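Local coordinates for penicillin binding protein 2X (Streptococcus thermophilus, PDB 5U47), which probably cross-links the peptides of adjacent glycan strands as a septal cell-wall transpeptidase, and is a penicillin-binding target of beta-lactams, at residues Gly322-Ser334 with Tyr353-Ala365. The protein carries 1 engineered substitution. Residues are numbered along the deposited sequence; the frame is centred on the assembly and turned at random.
Sequences GIKVGDVEINDWS and YSSNVGMTMLEQA
Ser355 OG is gripped by three groups, Asp332 OD2, Gly358 N and Tyr317, and shows how an acid from a neighbouring loop can meet the start of a helix. As N-cap of helix 356-365, Ser355 OG receives Gly358 N at 3.1 Å. It donates to Asp332 OD2, which also accepts from Asn319; the Ser355 OG to Asp332 OD2 contact is modelled very short, at 2.4 Å, so its exact length is doubtful. Val357 N donates to the syn lone pair of Asp332 OD1 over 2.8 Å, almost straight at 174°. A negative group placed here would be expected to interact favourably with the helix dipole.

Next door, Trp333 NE1 donates to Tyr353 O over 2.7 Å, with the acceptor practically in the indole plane. With CG lodged between its backbone N and carbonyl carbon (chi1 61°), Trp333 swings its ring over Tyr353, where CZ2 lies 3.6 Å from Tyr353 CE1 above one face; the planes are inclined by 31°. A water joins Trp333 N, Ser354 O and Asn356 N.

Farther along the helix the contact turns largely apolar. The beta hairpin 323-330 lies over it: Ile330 CD1 and Thr360 OG1 approach tip to tip, Ile323 CG2 rests 3.9 Å from Thr360 CG2, and Gln364 NE2, in one of two conformers and so less certain, nears Ile323 CD1 and Val325 CG2.

Between Tyr353 and the helix, Ser354 OG bonds Lys298 and Lys505, while Asn356 OD1 bonds Lys298. This matches the SxN motif beside the SxxK lysine, consistent with the active site of a penicillin-binding transpeptidase domain.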
# COMPACT_ATOMS: atom_id res chain seq x y z
N GLY A 322 0.70 40.68 -2.65
CA GLY A 322 0.46 39.48 -1.89
C GLY A 322 -0.85 39.62 -1.14
O GLY A 322 -1.70 40.43 -1.50
N ILE A 323 -1.00 38.84 -0.08
CA ILE A 323 -2.19 38.88 0.74
C ILE A 323 -1.78 38.55 2.16
O ILE A 323 -0.93 37.68 2.39
CB ILE A 323 -3.31 37.95 0.22
CG1 ILE A 323 -4.59 38.15 1.03
CG2 ILE A 323 -2.89 36.49 0.24
CD1 ILE A 323 -5.80 37.48 0.43
N LYS A 324 -2.38 39.25 3.12
CA LYS A 324 -2.01 39.10 4.52
C LYS A 324 -3.12 38.38 5.29
O LYS A 324 -4.28 38.74 5.19
CB LYS A 324 -1.75 40.48 5.11
CG LYS A 324 -0.65 40.52 6.16
CD LYS A 324 -0.44 41.94 6.66
CE LYS A 324 0.91 42.12 7.35
NZ LYS A 324 1.19 41.08 8.38
N VAL A 325 -2.75 37.35 6.04
CA VAL A 325 -3.68 36.60 6.87
C VAL A 325 -3.08 36.56 8.26
O VAL A 325 -2.00 36.01 8.46
CB VAL A 325 -3.90 35.17 6.36
CG1 VAL A 325 -4.79 34.39 7.32
CG2 VAL A 325 -4.49 35.21 4.96
N GLY A 326 -3.80 37.14 9.22
CA GLY A 326 -3.31 37.25 10.59
C GLY A 326 -2.10 38.16 10.55
O GLY A 326 -2.20 39.30 10.09
N ASP A 327 -0.95 37.63 10.98
CA ASP A 327 0.31 38.36 10.99
C ASP A 327 1.29 37.72 9.99
O ASP A 327 2.49 37.90 10.10
CB ASP A 327 0.91 38.34 12.40
CG ASP A 327 -0.00 38.99 13.45
OD1 ASP A 327 -0.62 40.05 13.16
OD2 ASP A 327 -0.09 38.46 14.58
N VAL A 328 0.75 36.99 9.00
CA VAL A 328 1.57 36.28 8.00
C VAL A 328 1.33 36.83 6.59
O VAL A 328 0.20 37.14 6.23
CB VAL A 328 1.26 34.77 8.04
CG1 VAL A 328 2.01 34.01 6.94
CG2 VAL A 328 1.62 34.21 9.42
N GLU A 329 2.41 36.94 5.81
CA GLU A 329 2.39 37.48 4.45
C GLU A 329 2.45 36.34 3.43
O GLU A 329 3.36 35.52 3.48
CB GLU A 329 3.61 38.39 4.25
CG GLU A 329 3.66 39.18 2.94
CD GLU A 329 2.75 40.41 2.90
OE1 GLU A 329 2.16 40.79 3.94
OE2 GLU A 329 2.65 41.00 1.80
N ILE A 330 1.49 36.30 2.51
CA ILE A 330 1.44 35.27 1.46
C ILE A 330 1.74 35.91 0.11
O ILE A 330 1.15 36.92 -0.25
CB ILE A 330 0.07 34.56 1.44
CG1 ILE A 330 -0.13 33.79 2.76
CG2 ILE A 330 -0.04 33.62 0.24
CD1 ILE A 330 -1.51 33.20 2.95
N ASN A 331 2.66 35.31 -0.64
CA ASN A 331 3.07 35.82 -1.95
C ASN A 331 3.19 34.70 -2.98
O ASN A 331 3.31 33.53 -2.63
CB ASN A 331 4.41 36.54 -1.81
CG ASN A 331 4.28 37.86 -1.08
OD1 ASN A 331 3.74 38.84 -1.60
ND2 ASN A 331 4.83 37.92 0.13
N ASP A 332 3.15 35.08 -4.26
CA ASP A 332 3.30 34.11 -5.34
C ASP A 332 4.77 33.78 -5.60
O ASP A 332 5.67 34.55 -5.24
CB ASP A 332 2.59 34.59 -6.61
CG ASP A 332 1.06 34.50 -6.51
OD1 ASP A 332 0.56 33.96 -5.49
OD2 ASP A 332 0.36 34.93 -7.45
N TRP A 333 5.00 32.63 -6.22
CA TRP A 333 6.36 32.14 -6.49
C TRP A 333 7.22 33.12 -7.30
O TRP A 333 8.39 33.32 -7.00
CB TRP A 333 6.33 30.75 -7.17
CG TRP A 333 5.63 30.69 -8.51
CD1 TRP A 333 4.33 30.35 -8.74
CD2 TRP A 333 6.21 30.95 -9.81
NE1 TRP A 333 4.05 30.39 -10.09
CE2 TRP A 333 5.19 30.75 -10.76
CE3 TRP A 333 7.48 31.32 -10.25
CZ2 TRP A 333 5.40 30.92 -12.14
CZ3 TRP A 333 7.70 31.50 -11.61
CH2 TRP A 333 6.66 31.30 -12.54
N SER A 334 6.63 33.73 -8.32
CA SER A 334 7.36 34.66 -9.17
C SER A 334 7.77 35.95 -8.43
O SER A 334 8.80 36.54 -8.74
CB SER A 334 6.53 34.98 -10.41
OG SER A 334 5.27 35.48 -10.03
N TYR A 353 -1.27 29.15 -13.11
CA TYR A 353 -0.02 29.75 -12.68
C TYR A 353 0.42 29.31 -11.29
O TYR A 353 1.53 29.62 -10.86
CB TYR A 353 -0.24 31.28 -12.70
CG TYR A 353 0.98 32.16 -12.54
CD1 TYR A 353 1.85 32.35 -13.60
CD2 TYR A 353 1.21 32.85 -11.35
CE1 TYR A 353 2.95 33.18 -13.48
CE2 TYR A 353 2.32 33.70 -11.22
CZ TYR A 353 3.18 33.85 -12.29
OH TYR A 353 4.28 34.67 -12.21
N SER A 354 -0.45 28.58 -10.60
CA SER A 354 -0.22 28.14 -9.24
C SER A 354 0.02 29.35 -8.32
O SER A 354 0.96 29.39 -7.53
CB SER A 354 0.93 27.14 -9.16
OG SER A 354 0.81 26.35 -7.97
N SER A 355 -0.89 30.32 -8.41
CA SER A 355 -0.85 31.52 -7.58
C SER A 355 -1.40 31.25 -6.18
O SER A 355 -2.59 31.00 -6.03
CB SER A 355 -1.66 32.64 -8.23
OG SER A 355 -1.78 33.77 -7.38
N ASN A 356 -0.53 31.30 -5.17
CA ASN A 356 -0.95 31.16 -3.76
C ASN A 356 -1.94 32.26 -3.35
O ASN A 356 -2.86 32.01 -2.57
CB ASN A 356 0.24 31.24 -2.81
CG ASN A 356 1.11 30.01 -2.84
OD1 ASN A 356 0.76 28.97 -3.40
ND2 ASN A 356 2.25 30.12 -2.19
N VAL A 357 -1.73 33.46 -3.87
CA VAL A 357 -2.59 34.61 -3.57
C VAL A 357 -4.01 34.37 -4.10
O VAL A 357 -4.99 34.55 -3.37
CB VAL A 357 -2.02 35.91 -4.17
CG1 VAL A 357 -3.00 37.06 -4.03
CG2 VAL A 357 -0.68 36.26 -3.53
N GLY A 358 -4.10 33.95 -5.35
CA GLY A 358 -5.39 33.68 -5.98
C GLY A 358 -6.14 32.59 -5.24
O GLY A 358 -7.35 32.69 -5.02
N MET A 359 -5.42 31.56 -4.81
CA MET A 359 -6.07 30.45 -4.10
C MET A 359 -6.47 30.89 -2.69
O MET A 359 -7.56 30.59 -2.23
CB MET A 359 -5.18 29.21 -4.09
CG MET A 359 -4.91 28.60 -5.47
SD MET A 359 -6.29 28.44 -6.62
CE MET A 359 -6.29 29.99 -7.51
N THR A 360 -5.61 31.64 -2.02
CA THR A 360 -5.95 32.16 -0.70
C THR A 360 -7.21 33.04 -0.79
O THR A 360 -8.07 32.96 0.07
CB THR A 360 -4.78 32.93 -0.11
OG1 THR A 360 -3.65 32.05 -0.01
CG2 THR A 360 -5.14 33.48 1.28
N MET A 361 -7.32 33.85 -1.84
CA MET A 361 -8.52 34.66 -2.04
C MET A 361 -9.77 33.78 -2.17
O MET A 361 -10.82 34.11 -1.60
CB MET A 361 -8.38 35.59 -3.26
CG MET A 361 -7.49 36.79 -3.00
SD MET A 361 -7.04 37.68 -4.51
CE MET A 361 -6.33 39.18 -3.84
N LEU A 362 -9.66 32.66 -2.89
CA LEU A 362 -10.79 31.73 -3.05
C LEU A 362 -11.18 31.13 -1.70
O LEU A 362 -12.37 30.98 -1.41
CB LEU A 362 -10.47 30.62 -4.07
CG LEU A 362 -10.40 31.03 -5.54
CD1 LEU A 362 -10.03 29.85 -6.43
CD2 LEU A 362 -11.71 31.67 -5.99
N GLU A 363 -10.17 30.81 -0.89
CA GLU A 363 -10.37 30.27 0.47
C GLU A 363 -11.12 31.28 1.35
O GLU A 363 -12.02 30.89 2.09
CB GLU A 363 -9.03 29.90 1.12
CG GLU A 363 -9.14 29.13 2.43
CD GLU A 363 -9.47 29.96 3.66
OE1 GLU A 363 -9.03 31.11 3.77
OE2 GLU A 363 -10.18 29.44 4.55
N GLN A 364 -10.74 32.55 1.27
CA GLN A 364 -11.38 33.61 2.05
C GLN A 364 -12.82 33.86 1.59
O GLN A 364 -13.68 34.18 2.40
CB GLN A 364 -10.57 34.91 1.99
CG GLN A 364 -9.21 34.84 2.68
CD GLN A 364 -8.44 36.15 2.62
OE1 GLN A 364 -8.92 37.15 2.10
NE2 GLN A 364 -7.23 36.13 3.15
N ALA A 365 -13.06 33.69 0.29
CA ALA A 365 -14.40 33.90 -0.30
C ALA A 365 -15.39 32.83 0.15
O ALA A 365 -16.58 33.11 0.26
CB ALA A 365 -14.32 33.91 -1.82
O HOH W 1 2.47 31.01 -5.93